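PDB 6QPS: polysaccharide Lyase Family 6 from Bacteroides cellulosilyticus, which cleaves alginate with a preference for mannuronic acid, probably by beta-elimination as in other polysaccharide lyases, and carries a bound calcium ion. Local coordinates for residues A[299-304]-A[344-349]; A[355-360]-A[383-388]; A[371-376]-A[397-402]. All blocks are in the same frame, centred on the assembly; numbering follows the deposited sequence. Where two conformers were deposited one is given.

Interaction 1. Residues A[299-304]-A[344-349]; sequences GHTVYD and NVDIAY
Val-302 is held at both its N and its O by the one neighbouring strand: its N donates to Asp-346 O at 2.8 Å, and its O accepts from Ala-348 N at 3.0 Å. Asp-346 N reaches His-300 O at 3.1 Å, while the last bond, Asp-304 N to Ala-348 O, is weak. Strands 301-303 and 345-348 run parallel, their axes 2° apart and 4.9 Å distant at closest approach. Among the buried residues, Val-345 CG2 meets His-300 CD2 at 3.9 Å, obliquely to the imidazole. On the outer face, Tyr-303 swings over the neighbouring strand because its CG lies opposite the backbone N (chi1 168°); CE1 comes to 3.7 Å from Tyr-349 CB, and Ala-348 O sits at the edge of the phenol ring. Asp-304 CB packs over the centre of that same ring. One water donates to both Asp-304 OD1 and Tyr-349 O, closing the end of the pair. A second shell fixes the polar groups: the imidazole of His-300 is held at both nitrogens, by Ile-296 O and Asn-275 N, Asp-304 OD2 binds Ser-279 OG, and Asp-346 OD1 pairs with Arg-372. The chemistry therefore implies that main-chain bonding sets the register, with side-chain polarity met by residues outside the pair, on the adjacent strands for the two aspartates.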
loop_
_atom_site.group_PDB
_atom_site.type_symbol
_atom_site.label_atom_id
_atom_site.label_comp_id
_atom_site.label_asym_id
_atom_site.label_seq_id
_atom_site.Cartn_x
_atom_site.Cartn_y
_atom_site.Cartn_z
ATOM N N GLY A 299 -15.715 0.466 11.585
ATOM C CA GLY A 299 -16.525 0.690 10.415
ATOM C C GLY A 299 -16.107 -0.006 9.146
ATOM O O GLY A 299 -16.777 0.178 8.119
ATOM N N HIS A 300 -15.052 -0.801 9.170
ATOM C CA HIS A 300 -14.490 -1.410 7.966
ATOM C C HIS A 300 -15.347 -2.566 7.464
ATOM O O HIS A 300 -16.056 -3.233 8.230
ATOM C CB HIS A 300 -13.071 -1.945 8.224
ATOM C CG HIS A 300 -12.225 -1.041 9.073
ATOM N ND1 HIS A 300 -11.832 0.229 8.684
ATOM C CD2 HIS A 300 -11.716 -1.239 10.310
ATOM C CE1 HIS A 300 -11.104 0.758 9.657
ATOM N NE2 HIS A 300 -11.014 -0.116 10.644
ATOM N N THR A 301 -15.261 -2.807 6.156
ATOM C CA THR A 301 -15.877 -3.967 5.510
ATOM C C THR A 301 -14.772 -4.783 4.842
ATOM O O THR A 301 -14.022 -4.249 4.020
ATOM C CB THR A 301 -16.955 -3.523 4.518
ATOM O OG1 THR A 301 -17.941 -2.728 5.206
ATOM C CG2 THR A 301 -17.652 -4.736 3.913
ATOM N N VAL A 302 -14.654 -6.056 5.223
ATOM C CA VAL A 302 -13.528 -6.924 4.857
ATOM C C VAL A 302 -14.120 -8.174 4.206
ATOM O O VAL A 302 -14.657 -9.051 4.902
ATOM C CB VAL A 302 -12.707 -7.288 6.096
ATOM C CG1 VAL A 302 -11.546 -8.178 5.731
ATOM C CG2 VAL A 302 -12.234 -6.036 6.842
ATOM N N TYR A 303 -14.045 -8.248 2.871
ATOM C CA TYR A 303 -14.783 -9.218 2.070
ATOM C C TYR A 303 -13.914 -9.884 1.014
ATOM O O TYR A 303 -13.194 -9.206 0.282
ATOM C CB TYR A 303 -15.939 -8.461 1.379
ATOM C CG TYR A 303 -16.668 -9.213 0.289
ATOM C CD1 TYR A 303 -17.345 -10.377 0.595
ATOM C CD2 TYR A 303 -16.696 -8.750 -1.034
ATOM C CE1 TYR A 303 -18.011 -11.088 -0.380
ATOM C CE2 TYR A 303 -17.391 -9.436 -2.008
ATOM C CZ TYR A 303 -18.046 -10.610 -1.676
ATOM O OH TYR A 303 -18.738 -11.335 -2.627
ATOM N N ASP A 304 -14.033 -11.209 0.886
ATOM C CA ASP A 304 -13.468 -11.964 -0.243
ATOM C C ASP A 304 -11.940 -11.977 -0.281
ATOM O O ASP A 304 -11.364 -12.195 -1.344
ATOM C CB ASP A 304 -14.079 -11.478 -1.578
ATOM C CG ASP A 304 -13.839 -12.431 -2.748
ATOM O OD1 ASP A 304 -14.005 -13.651 -2.541
ATOM O OD2 ASP A 304 -13.520 -11.933 -3.848
ATOM N N ASN A 344 -18.089 -2.286 14.787
ATOM C CA ASN A 344 -18.895 -2.221 13.562
ATOM C C ASN A 344 -18.094 -2.640 12.335
ATOM O O ASN A 344 -18.060 -1.943 11.321
ATOM C CB ASN A 344 -19.520 -0.837 13.369
ATOM C CG ASN A 344 -20.106 -0.292 14.644
ATOM O OD1 ASN A 344 -20.828 -0.985 15.380
ATOM N ND2 ASN A 344 -19.825 0.968 14.926
ATOM N N VAL A 345 -17.442 -3.793 12.433
ATOM C CA VAL A 345 -16.588 -4.319 11.377
ATOM C C VAL A 345 -17.208 -5.621 10.875
ATOM O O VAL A 345 -17.521 -6.518 11.672
ATOM C CB VAL A 345 -15.142 -4.554 11.871
ATOM C CG1 VAL A 345 -14.309 -5.262 10.813
ATOM C CG2 VAL A 345 -14.465 -3.227 12.260
ATOM N N ASP A 346 -17.419 -5.711 9.557
ATOM C CA ASP A 346 -17.973 -6.893 8.906
ATOM C C ASP A 346 -16.842 -7.663 8.232
ATOM O O ASP A 346 -16.176 -7.125 7.345
ATOM C CB ASP A 346 -18.997 -6.429 7.858
ATOM C CG ASP A 346 -19.701 -7.575 7.152
ATOM O OD1 ASP A 346 -19.872 -8.659 7.758
ATOM O OD2 ASP A 346 -20.087 -7.389 5.980
ATOM N N ILE A 347 -16.630 -8.915 8.652
ATOM C CA ILE A 347 -15.571 -9.791 8.145
ATOM C C ILE A 347 -16.255 -11.018 7.552
ATOM O O ILE A 347 -16.620 -11.947 8.280
ATOM C CB ILE A 347 -14.553 -10.160 9.236
ATOM C CG1 ILE A 347 -14.044 -8.875 9.927
ATOM C CG2 ILE A 347 -13.421 -10.951 8.639
ATOM C CD1 ILE A 347 -13.101 -9.072 11.124
ATOM N N ALA A 348 -16.448 -11.017 6.220
ATOM C CA ALA A 348 -17.293 -11.981 5.539
ATOM C C ALA A 348 -16.646 -12.588 4.297
ATOM O O ALA A 348 -16.052 -11.895 3.465
ATOM C CB ALA A 348 -18.604 -11.302 5.142
ATOM N N TYR A 349 -16.839 -13.892 4.133
ATOM C CA TYR A 349 -16.537 -14.578 2.868
ATOM C C TYR A 349 -15.046 -14.533 2.535
ATOM O O TYR A 349 -14.670 -14.474 1.367
ATOM C CB TYR A 349 -17.430 -14.102 1.687
ATOM C CG TYR A 349 -18.845 -14.666 1.753
ATOM C CD1 TYR A 349 -19.101 -15.960 1.346
ATOM C CD2 TYR A 349 -19.923 -13.912 2.253
ATOM C CE1 TYR A 349 -20.362 -16.514 1.436
ATOM C CE2 TYR A 349 -21.219 -14.461 2.347
ATOM C CZ TYR A 349 -21.428 -15.777 1.940
ATOM O OH TYR A 349 -22.651 -16.409 2.008
HETATM O O HOH W 1 -15.899 -15.102 -1.409
#

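Interaction 2. Residues A[355-360]-A[383-388]; sequences SSLELG and PDLKIV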
loop_
_atom_site.group_PDB
_atom_site.type_symbol
_atom_site.label_atom_id
_atom_site.label_comp_id
_atom_site.label_asym_id
_atom_site.label_seq_id
_atom_site.Cartn_x
_atom_site.Cartn_y
_atom_site.Cartn_z
ATOM N N SER A 355 -3.246 -19.995 8.158
ATOM C CA SER A 355 -3.032 -18.633 8.634
ATOM C C SER A 355 -3.931 -18.386 9.845
ATOM O O SER A 355 -5.112 -18.733 9.830
ATOM C CB SER A 355 -3.394 -17.638 7.514
ATOM O OG SER A 355 -2.599 -17.871 6.350
ATOM N N SER A 356 -3.374 -17.759 10.883
ATOM C CA SER A 356 -4.022 -17.722 12.195
ATOM C C SER A 356 -5.155 -16.683 12.282
ATOM O O SER A 356 -5.238 -15.708 11.511
ATOM C CB SER A 356 -2.999 -17.358 13.268
ATOM O OG SER A 356 -2.707 -15.969 13.128
ATOM N N LEU A 357 -6.013 -16.881 13.293
ATOM C CA LEU A 357 -6.985 -15.881 13.752
ATOM C C LEU A 357 -6.572 -15.488 15.164
ATOM O O LEU A 357 -6.474 -16.355 16.037
ATOM C CB LEU A 357 -8.407 -16.451 13.765
ATOM C CG LEU A 357 -8.927 -16.940 12.420
ATOM C CD1 LEU A 357 -10.302 -17.611 12.602
ATOM C CD2 LEU A 357 -9.002 -15.853 11.381
ATOM N N GLU A 358 -6.357 -14.189 15.402
ATOM C CA GLU A 358 -5.928 -13.702 16.709
ATOM C C GLU A 358 -6.880 -12.587 17.117
ATOM O O GLU A 358 -6.877 -11.517 16.496
ATOM C CB GLU A 358 -4.481 -13.204 16.639
ATOM C CG GLU A 358 -3.954 -12.697 17.946
ATOM C CD GLU A 358 -2.490 -12.269 17.874
ATOM O OE1 GLU A 358 -1.694 -12.836 17.075
ATOM O OE2 GLU A 358 -2.143 -11.345 18.636
ATOM N N LEU A 359 -7.692 -12.842 18.138
ATOM C CA LEU A 359 -8.803 -11.959 18.488
ATOM C C LEU A 359 -8.665 -11.459 19.916
ATOM O O LEU A 359 -8.660 -12.254 20.863
ATOM C CB LEU A 359 -10.141 -12.687 18.331
ATOM C CG LEU A 359 -10.346 -13.443 17.023
ATOM C CD1 LEU A 359 -11.697 -14.168 17.042
ATOM C CD2 LEU A 359 -10.216 -12.494 15.829
ATOM N N GLY A 360 -8.607 -10.138 20.079
ATOM C CA GLY A 360 -8.601 -9.545 21.398
ATOM C C GLY A 360 -7.247 -9.237 22.004
ATOM O O GLY A 360 -7.188 -8.865 23.180
ATOM N N PRO A 383 -4.938 -25.988 13.404
ATOM C CA PRO A 383 -5.485 -24.638 13.568
ATOM C C PRO A 383 -4.701 -23.801 14.571
ATOM O O PRO A 383 -4.232 -24.287 15.608
ATOM C CB PRO A 383 -6.913 -24.899 14.067
ATOM C CG PRO A 383 -6.822 -26.204 14.793
ATOM C CD PRO A 383 -5.761 -27.013 14.090
ATOM N N ASP A 384 -4.586 -22.519 14.239
ATOM C CA ASP A 384 -3.939 -21.507 15.072
ATOM C C ASP A 384 -4.993 -20.441 15.366
ATOM O O ASP A 384 -5.173 -19.475 14.612
ATOM C CB ASP A 384 -2.718 -20.921 14.362
ATOM C CG ASP A 384 -1.871 -20.044 15.275
ATOM O OD1 ASP A 384 -2.295 -19.761 16.422
ATOM O OD2 ASP A 384 -0.776 -19.644 14.825
ATOM N N LEU A 385 -5.694 -20.631 16.480
ATOM C CA LEU A 385 -6.769 -19.743 16.910
ATOM C C LEU A 385 -6.417 -19.245 18.300
ATOM O O LEU A 385 -6.246 -20.053 19.215
ATOM C CB LEU A 385 -8.098 -20.500 16.964
ATOM C CG LEU A 385 -9.272 -19.754 17.608
ATOM C CD1 LEU A 385 -9.635 -18.529 16.830
ATOM C CD2 LEU A 385 -10.482 -20.698 17.744
ATOM N N LYS A 386 -6.297 -17.929 18.444
ATOM C CA LYS A 386 -5.896 -17.292 19.693
ATOM C C LYS A 386 -6.997 -16.312 20.102
ATOM O O LYS A 386 -7.301 -15.379 19.354
ATOM C CB LYS A 386 -4.571 -16.529 19.513
ATOM C CG LYS A 386 -3.450 -17.348 19.095
ATOM C CD LYS A 386 -3.333 -18.061 20.228
ATOM C CE LYS A 386 -3.592 -19.411 19.882
ATOM N NZ LYS A 386 -3.035 -20.236 20.675
ATOM N N ILE A 387 -7.597 -16.539 21.265
ATOM C CA ILE A 387 -8.609 -15.643 21.810
ATOM C C ILE A 387 -8.121 -15.148 23.162
ATOM O O ILE A 387 -7.786 -15.955 24.039
ATOM C CB ILE A 387 -9.976 -16.334 21.952
ATOM C CG1 ILE A 387 -10.491 -16.770 20.582
ATOM C CG2 ILE A 387 -10.967 -15.406 22.636
ATOM C CD1 ILE A 387 -11.505 -17.897 20.660
ATOM N N VAL A 388 -8.087 -13.831 23.326
ATOM C CA VAL A 388 -7.611 -13.174 24.541
ATOM C C VAL A 388 -8.794 -12.548 25.266
ATOM O O VAL A 388 -9.704 -12.022 24.626
ATOM C CB VAL A 388 -6.571 -12.097 24.170
ATOM C CG1 VAL A 388 -6.110 -11.358 25.394
ATOM C CG2 VAL A 388 -5.412 -12.723 23.411
#
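Two successive turns of a parallel beta-helix stack here, strand 357-359 against strand 385-387, with an angle of 0° between their directions and 4.8 Å between their axes. Four main-chain bonds pass between them: Leu-357 N to Asp-384 O, Lys-386 N to Leu-357 O, Leu-359 N to Lys-386 O at 2.8 Å, and Val-388 N to Leu-359 O. Each is close to straight, with donor angles of 158° or more. On the inner face, Leu-385 CD1 rests at 3.9 Å against Leu-357 CB; its CG stands opposite the backbone N (chi1 171°), which carries the branch toward the adjacent strand. Leu-359 lies in the same row, reaching on to Phe-397 and Phe-399. The outer face is polar: Glu-358 CG passes Lys-386 CB at 4.2 Å, so aliphatic stems meet, while the carboxylate turns to Ser-361 through OE2. At the start, the flat end of Asp-384 lies against Ser-356, CG to CB 3.5 Å, and Ser-356 OG bonds instead to Gly-314 N. At the other end Val-388 CB leans on Gly-360 O at 3.4 Å. Glycine suits that corner, since a beta carbon there would clash with Val-388 O. In-register parallel strands of successive coils, with aliphatic side chains stacked along the interior, are characteristic of the parallel beta-helix.

Interaction 3. Residues A[371-376]-A[397-402]; sequences VRFAHN and FLFLDN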
loop_
_atom_site.group_PDB
_atom_site.type_symbol
_atom_site.label_atom_id
_atom_site.label_comp_id
_atom_site.label_asym_id
_atom_site.label_seq_id
_atom_site.Cartn_x
_atom_site.Cartn_y
_atom_site.Cartn_z
ATOM N N VAL A 371 -18.344 -6.892 15.920
ATOM C CA VAL A 371 -17.576 -7.504 14.842
ATOM C C VAL A 371 -18.325 -8.746 14.387
ATOM O O VAL A 371 -18.644 -9.622 15.199
ATOM C CB VAL A 371 -16.165 -7.880 15.306
ATOM C CG1 VAL A 371 -15.356 -8.485 14.161
ATOM C CG2 VAL A 371 -15.452 -6.666 15.854
ATOM N N ARG A 372 -18.639 -8.829 13.105
ATOM C CA ARG A 372 -19.284 -10.012 12.556
ATOM C C ARG A 372 -18.240 -10.814 11.807
ATOM O O ARG A 372 -17.526 -10.262 10.968
ATOM C CB ARG A 372 -20.456 -9.656 11.634
ATOM C CG ARG A 372 -21.311 -10.898 11.295
ATOM C CD ARG A 372 -22.473 -10.590 10.336
ATOM N NE ARG A 372 -21.946 -10.305 9.000
ATOM C CZ ARG A 372 -22.311 -10.905 7.866
ATOM N NH1 ARG A 372 -23.260 -11.825 7.846
ATOM N NH2 ARG A 372 -21.705 -10.543 6.749
ATOM N N PHE A 373 -18.104 -12.095 12.152
ATOM C CA PHE A 373 -17.195 -13.016 11.464
ATOM C C PHE A 373 -18.082 -14.121 10.878
ATOM O O PHE A 373 -18.481 -15.044 11.590
ATOM C CB PHE A 373 -16.143 -13.540 12.468
ATOM C CG PHE A 373 -15.023 -14.330 11.824
ATOM C CD1 PHE A 373 -15.068 -15.719 11.767
ATOM C CD2 PHE A 373 -13.927 -13.682 11.302
ATOM C CE1 PHE A 373 -14.021 -16.456 11.159
ATOM C CE2 PHE A 373 -12.887 -14.399 10.698
ATOM C CZ PHE A 373 -12.945 -15.792 10.631
ATOM N N ALA A 374 -18.406 -14.012 9.586
ATOM C CA ALA A 374 -19.420 -14.847 8.962
ATOM C C ALA A 374 -18.939 -15.392 7.622
ATOM O O ALA A 374 -18.346 -14.673 6.817
ATOM C CB ALA A 374 -20.721 -14.054 8.754
ATOM N N HIS A 375 -19.248 -16.658 7.365
ATOM C CA HIS A 375 -19.051 -17.289 6.056
ATOM C C HIS A 375 -17.594 -17.327 5.637
ATOM O O HIS A 375 -17.280 -17.308 4.448
ATOM C CB HIS A 375 -19.896 -16.642 4.953
ATOM C CG HIS A 375 -21.355 -16.737 5.207
ATOM N ND1 HIS A 375 -22.029 -17.934 5.173
ATOM C CD2 HIS A 375 -22.273 -15.789 5.518
ATOM C CE1 HIS A 375 -23.304 -17.723 5.447
ATOM N NE2 HIS A 375 -23.475 -16.430 5.675
ATOM N N ASN A 376 -16.691 -17.394 6.607
ATOM C CA ASN A 376 -15.271 -17.515 6.330
ATOM C C ASN A 376 -14.845 -18.979 6.374
ATOM O O ASN A 376 -15.373 -19.780 7.150
ATOM C CB ASN A 376 -14.436 -16.726 7.344
ATOM C CG ASN A 376 -14.794 -15.253 7.363
ATOM O OD1 ASN A 376 -14.443 -14.497 6.472
ATOM N ND2 ASN A 376 -15.553 -14.852 8.360
ATOM N N PHE A 397 -18.429 -10.360 19.377
ATOM C CA PHE A 397 -18.356 -11.037 18.092
ATOM C C PHE A 397 -19.637 -11.822 17.829
ATOM O O PHE A 397 -20.219 -12.417 18.736
ATOM C CB PHE A 397 -17.171 -12.047 18.068
ATOM C CG PHE A 397 -15.831 -11.427 17.814
ATOM C CD1 PHE A 397 -15.147 -10.765 18.816
ATOM C CD2 PHE A 397 -15.236 -11.524 16.576
ATOM C CE1 PHE A 397 -13.917 -10.180 18.574
ATOM C CE2 PHE A 397 -14.010 -10.932 16.326
ATOM C CZ PHE A 397 -13.352 -10.267 17.305
ATOM N N LEU A 398 -20.062 -11.838 16.585
ATOM C CA LEU A 398 -21.067 -12.775 16.094
ATOM C C LEU A 398 -20.334 -13.701 15.131
ATOM O O LEU A 398 -19.862 -13.247 14.084
ATOM C CB LEU A 398 -22.202 -12.027 15.395
ATOM C CG LEU A 398 -23.206 -12.873 14.593
ATOM C CD1 LEU A 398 -23.899 -13.889 15.498
ATOM C CD2 LEU A 398 -24.241 -11.991 13.899
ATOM N N PHE A 399 -20.186 -14.972 15.507
ATOM C CA PHE A 399 -19.582 -15.986 14.643
ATOM C C PHE A 399 -20.724 -16.744 13.985
ATOM O O PHE A 399 -21.521 -17.384 14.682
ATOM C CB PHE A 399 -18.722 -16.970 15.436
ATOM C CG PHE A 399 -17.573 -16.357 16.169
ATOM C CD1 PHE A 399 -16.346 -16.168 15.548
ATOM C CD2 PHE A 399 -17.704 -16.002 17.486
ATOM C CE1 PHE A 399 -15.274 -15.606 16.240
ATOM C CE2 PHE A 399 -16.627 -15.467 18.192
ATOM C CZ PHE A 399 -15.426 -15.251 17.553
ATOM N N LEU A 400 -20.804 -16.692 12.655
ATOM C CA LEU A 400 -21.948 -17.240 11.938
ATOM C C LEU A 400 -21.538 -17.975 10.667
ATOM O O LEU A 400 -20.948 -17.387 9.761
ATOM C CB LEU A 400 -22.908 -16.109 11.603
ATOM C CG LEU A 400 -24.193 -16.523 10.933
ATOM C CD1 LEU A 400 -25.006 -17.453 11.816
ATOM C CD2 LEU A 400 -24.996 -15.284 10.586
ATOM N N ASP A 401 -21.875 -19.260 10.598
ATOM C CA ASP A 401 -21.773 -20.043 9.369
ATOM C C ASP A 401 -20.376 -19.986 8.742
ATOM O O ASP A 401 -20.223 -19.911 7.520
ATOM C CB ASP A 401 -22.857 -19.619 8.377
ATOM C CG ASP A 401 -24.261 -19.956 8.860
ATOM O OD1 ASP A 401 -24.422 -20.977 9.577
ATOM O OD2 ASP A 401 -25.212 -19.214 8.497
ATOM N N ASN A 402 -19.352 -20.121 9.574
ATOM C CA ASN A 402 -17.993 -20.337 9.091
ATOM C C ASN A 402 -17.717 -21.833 8.923
ATOM O O ASN A 402 -18.434 -22.686 9.449
ATOM C CB ASN A 402 -16.999 -19.712 10.073
ATOM C CG ASN A 402 -17.294 -18.246 10.345
ATOM O OD1 ASN A 402 -17.001 -17.382 9.520
ATOM N ND2 ASN A 402 -17.893 -17.957 11.504
HETATM O O HOH W 2 -25.797 -16.630 7.529
HETATM O O HOH W 3 -20.914 -20.129 4.237
#
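Asn-402 reaches across to Phe-373 and Asn-376, and its side chain makes contact at every step. CB lies 3.3 Å from Asn-376 O. CG, placed beside its own backbone N (chi1 -54°), passes near Phe-373 O and Phe-373 CD1. At the tip, OD1 accepts two bonds, from Asn-376 N at 2.9 Å and from Asn-376 ND2 at 3.1 Å, and the two amide planes are nearly parallel, 9° apart. Asn-402 ND2 donates to Phe-373 O at 3.0 Å, from 43° above the carbonyl plane; Leu-400 N reaches the same oxygen from the opposite face. Asn-402 ND2 also bonds Gly-423 O, so both ends of the amide are satisfied and its rotation is fixed. Replacing Asn-402 by alanine removes the amide, which would probably leave Asn-376 N without its acceptor, Phe-373 O with one donor fewer, and a gap beside the Phe-373 ring. Asn-376 ND2 meanwhile sits over the centre of that ring and also reaches Ile-347 O, while Asn-376 OD1 accepts from Asn-350 N. Among the inward side chains, Val-371 CB lies over one face of the Phe-397 ring, 4.1 Å from its centroid in a CH-pi contact, and Phe-373 CD1 meets Phe-399 CD1 at 4.0 Å, at the edge of the Phe-399 ring. Outward, His-375 CE1 packs on Asp-401 CB at 3.5 Å, and a water joins His-375 NE2 to Asp-401 OD2. Strands 371-374 and 397-400 pair in parallel by backbone bonds, and asparagines stacked in line at the turn that follows them are a recurrent feature of the parallel beta-helix.

How the interactions relate
All three contacts stack neighbouring turns of one beta-helix, and each mixes buried with exposed residues. Interactions 1 and 3 lie on the same face, since strands 345-353 and 371-379 are neighbours there; their centres are about 10 Å apart, and Ile-347 N to Arg-372 O is a probable hydrogen bond between them. Interaction 2 belongs to another face, its segments alternating in sequence with those of interaction 3. The two meet inside the helix, where Leu-357 CD1 touches Phe-373 CZ at 3.8 Å. Chemistry follows place: interaction 3 buries aromatics and a bonded amide, interaction 2 aliphatics, whereas interaction 1, nearest the calcium site, differs outward, where two tyrosines meet; backbone bonding is common to all.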